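Local structure of (5-formylfuran-3-yl)methyl phosphate transaminase (Methanococcus jannaschii, 2Z61) at residues N301-I304 and Y308-P311. The protein transfers an amino group from alanine to a furancarboxaldehyde phosphate, using pyridoxal 5'-phosphate, to make the precursor of methanofuran's furan moiety. Sequence-based numbering, arbitrary orientation.
Sequences NNPI and YVFP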
ATOM      1  N   ASN A 301      11.163   9.679  31.778  1.00 52.93           N
ATOM      2  CA  ASN A 301      11.354  11.123  31.723  1.00 53.04           C
ATOM      3  C   ASN A 301      10.262  11.791  30.949  1.00 51.71           C
ATOM      4  O   ASN A 301      10.454  11.978  29.734  1.00 54.33           O
ATOM      5  CB  ASN A 301      12.160  11.539  30.574  1.00 55.15           C
ATOM      6  CG  ASN A 301      13.485  10.871  30.494  1.00 57.28           C
ATOM      7  OD1 ASN A 301      14.327  11.046  31.379  1.00 58.28           O
ATOM      8  ND2 ASN A 301      13.698  10.088  29.450  1.00 59.55           N
ATOM      9  N   ASN A 302       9.197  12.223  31.543  1.00 47.75           N
ATOM     10  CA  ASN A 302       8.119  12.867  30.800  1.00 45.63           C
ATOM     11  C   ASN A 302       7.231  12.281  29.686  1.00 41.95           C
ATOM     12  O   ASN A 302       6.843  12.975  28.752  1.00 41.07           O
ATOM     13  CB  ASN A 302       8.356  14.394  30.589  1.00 46.10           C
ATOM     14  CG  ASN A 302       7.093  15.219  30.944  1.00 47.37           C
ATOM     15  OD1 ASN A 302       6.306  14.839  31.814  1.00 47.49           O
ATOM     16  ND2 ASN A 302       6.922  16.363  30.275  1.00 49.65           N
ATOM     17  N   PRO A 303       6.856  10.988  29.815  1.00 39.48           N
ATOM     18  CA  PRO A 303       5.969  10.427  28.789  1.00 37.49           C
ATOM     19  C   PRO A 303       4.561  11.045  28.890  1.00 36.69           C
ATOM     20  O   PRO A 303       3.828  10.789  29.853  1.00 36.20           O
ATOM     21  CB  PRO A 303       5.992   8.927  29.097  1.00 38.63           C
ATOM     22  CG  PRO A 303       6.126   8.894  30.606  1.00 37.79           C
ATOM     23  CD  PRO A 303       7.183   9.978  30.843  1.00 38.14           C
ATOM     24  N   ILE A 304       4.204  11.883  27.913  1.00 33.90           N
ATOM     25  CA  ILE A 304       2.888  12.507  27.911  1.00 32.70           C
ATOM     26  C   ILE A 304       2.062  12.317  26.636  1.00 31.85           C
ATOM     27  O   ILE A 304       1.065  13.015  26.438  1.00 31.05           O
ATOM     28  CB  ILE A 304       3.000  14.031  28.174  1.00 34.36           C
ATOM     29  CG1 ILE A 304       3.866  14.674  27.087  1.00 33.16           C
ATOM     30  CG2 ILE A 304       3.592  14.289  29.559  1.00 32.54           C
ATOM     31  CD1 ILE A 304       4.026  16.174  27.212  1.00 31.81           C
ATOM     32  N   TYR A 308       2.575   4.736  25.131  1.00 26.30           N
ATOM     33  CA  TYR A 308       3.750   3.969  25.515  1.00 28.32           C
ATOM     34  C   TYR A 308       4.537   4.659  26.627  1.00 29.40           C
ATOM     35  O   TYR A 308       4.513   5.884  26.763  1.00 30.42           O
ATOM     36  CB  TYR A 308       4.693   3.807  24.321  1.00 26.24           C
ATOM     37  CG  TYR A 308       4.042   3.367  23.032  1.00 30.28           C
ATOM     38  CD1 TYR A 308       3.497   2.089  22.895  1.00 27.47           C
ATOM     39  CD2 TYR A 308       4.022   4.215  21.921  1.00 29.12           C
ATOM     40  CE1 TYR A 308       2.957   1.665  21.674  1.00 30.14           C
ATOM     41  CE2 TYR A 308       3.489   3.802  20.702  1.00 30.44           C
ATOM     42  CZ  TYR A 308       2.961   2.525  20.585  1.00 28.19           C
ATOM     43  OH  TYR A 308       2.460   2.116  19.369  1.00 26.76           O
ATOM     44  N   VAL A 309       5.236   3.849  27.413  1.00 31.65           N
ATOM     45  CA  VAL A 309       6.110   4.324  28.479  1.00 33.06           C
ATOM     46  C   VAL A 309       7.365   3.479  28.261  1.00 34.45           C
ATOM     47  O   VAL A 309       7.276   2.262  28.054  1.00 34.30           O
ATOM     48  CB  VAL A 309       5.506   4.081  29.876  1.00 32.66           C
ATOM     49  CG1 VAL A 309       6.448   4.605  30.941  1.00 33.50           C
ATOM     50  CG2 VAL A 309       4.161   4.802  29.992  1.00 30.81           C
ATOM     51  N   PHE A 310       8.527   4.124  28.279  1.00 34.62           N
ATOM     52  CA  PHE A 310       9.794   3.442  28.012  1.00 35.48           C
ATOM     53  C   PHE A 310      10.760   3.570  29.198  1.00 37.43           C
ATOM     54  O   PHE A 310      11.753   4.295  29.128  1.00 39.19           O
ATOM     55  CB  PHE A 310      10.413   4.066  26.754  1.00 31.97           C
ATOM     56  CG  PHE A 310      11.423   3.202  26.063  1.00 30.75           C
ATOM     57  CD1 PHE A 310      11.057   1.967  25.535  1.00 31.89           C
ATOM     58  CD2 PHE A 310      12.727   3.644  25.889  1.00 29.29           C
ATOM     59  CE1 PHE A 310      11.980   1.188  24.835  1.00 31.24           C
ATOM     60  CE2 PHE A 310      13.656   2.875  25.194  1.00 28.89           C
ATOM     61  CZ  PHE A 310      13.280   1.644  24.665  1.00 28.42           C
ATOM     62  N   PRO A 311      10.491   2.844  30.291  1.00 38.90           N
ATOM     63  CA  PRO A 311      11.321   2.875  31.498  1.00 39.15           C
ATOM     64  C   PRO A 311      12.688   2.209  31.433  1.00 40.81           C
ATOM     65  O   PRO A 311      12.873   1.195  30.752  1.00 38.00           O
ATOM     66  CB  PRO A 311      10.430   2.208  32.536  1.00 39.29           C
ATOM     67  CG  PRO A 311       9.729   1.166  31.719  1.00 41.55           C
ATOM     68  CD  PRO A 311       9.345   1.935  30.469  1.00 39.06           C
TER
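The five-membered ring of Pro-303 meets the strand through its CB-CG side, these two atoms lying nearer to residues 308-311 than the ring's N and CD. CB approaches the oxygen end of the flat peptide group joining Tyr-308 to Val-309, with 4.1 Å between Pro-303 CB and Tyr-308 O. Next to it, Pro-303 CG touches Val-309 CG1, the methyl that chi1 of -179° sets anti to the backbone N, at 4.3 Å. The two aromatic rings lead away from this junction. The ring of Tyr-308 heads past Arg-347, Ser-349 and Asn-165, its hydroxyl hydrogen-bonded to that of Tyr-192. Phe-310 instead meets the ring of Tyr-345, their planes about 15° apart.

The chain returns on itself between the segments, which run in opposite directions, yet no hydrogen bond links them; at their nearest point the CA atoms of Pro-303 and Val-309 are 6.1 Å apart. Val-309 pairs through its backbone with Ile-348 of strand 346-349, which joins strand 308-309 to the small antiparallel sheet; 308-309 and 333-334 are its outermost strands within this chain. In this pyridoxal-phosphate-dependent aminotransferase the contact lies where the loop following the long helix 269-295 runs beside that sheet. The helix touches both partners of the apolar contact: Leu-290 meets Pro-303 and Val-289 meets Val-309. A polar link is added by Arg-286, whose NH1 is hydrogen-bonded to Pro-303 O. Only about 80 Å² is buried between the segments, counting both surfaces, although the touching residues are themselves buried in the assembly.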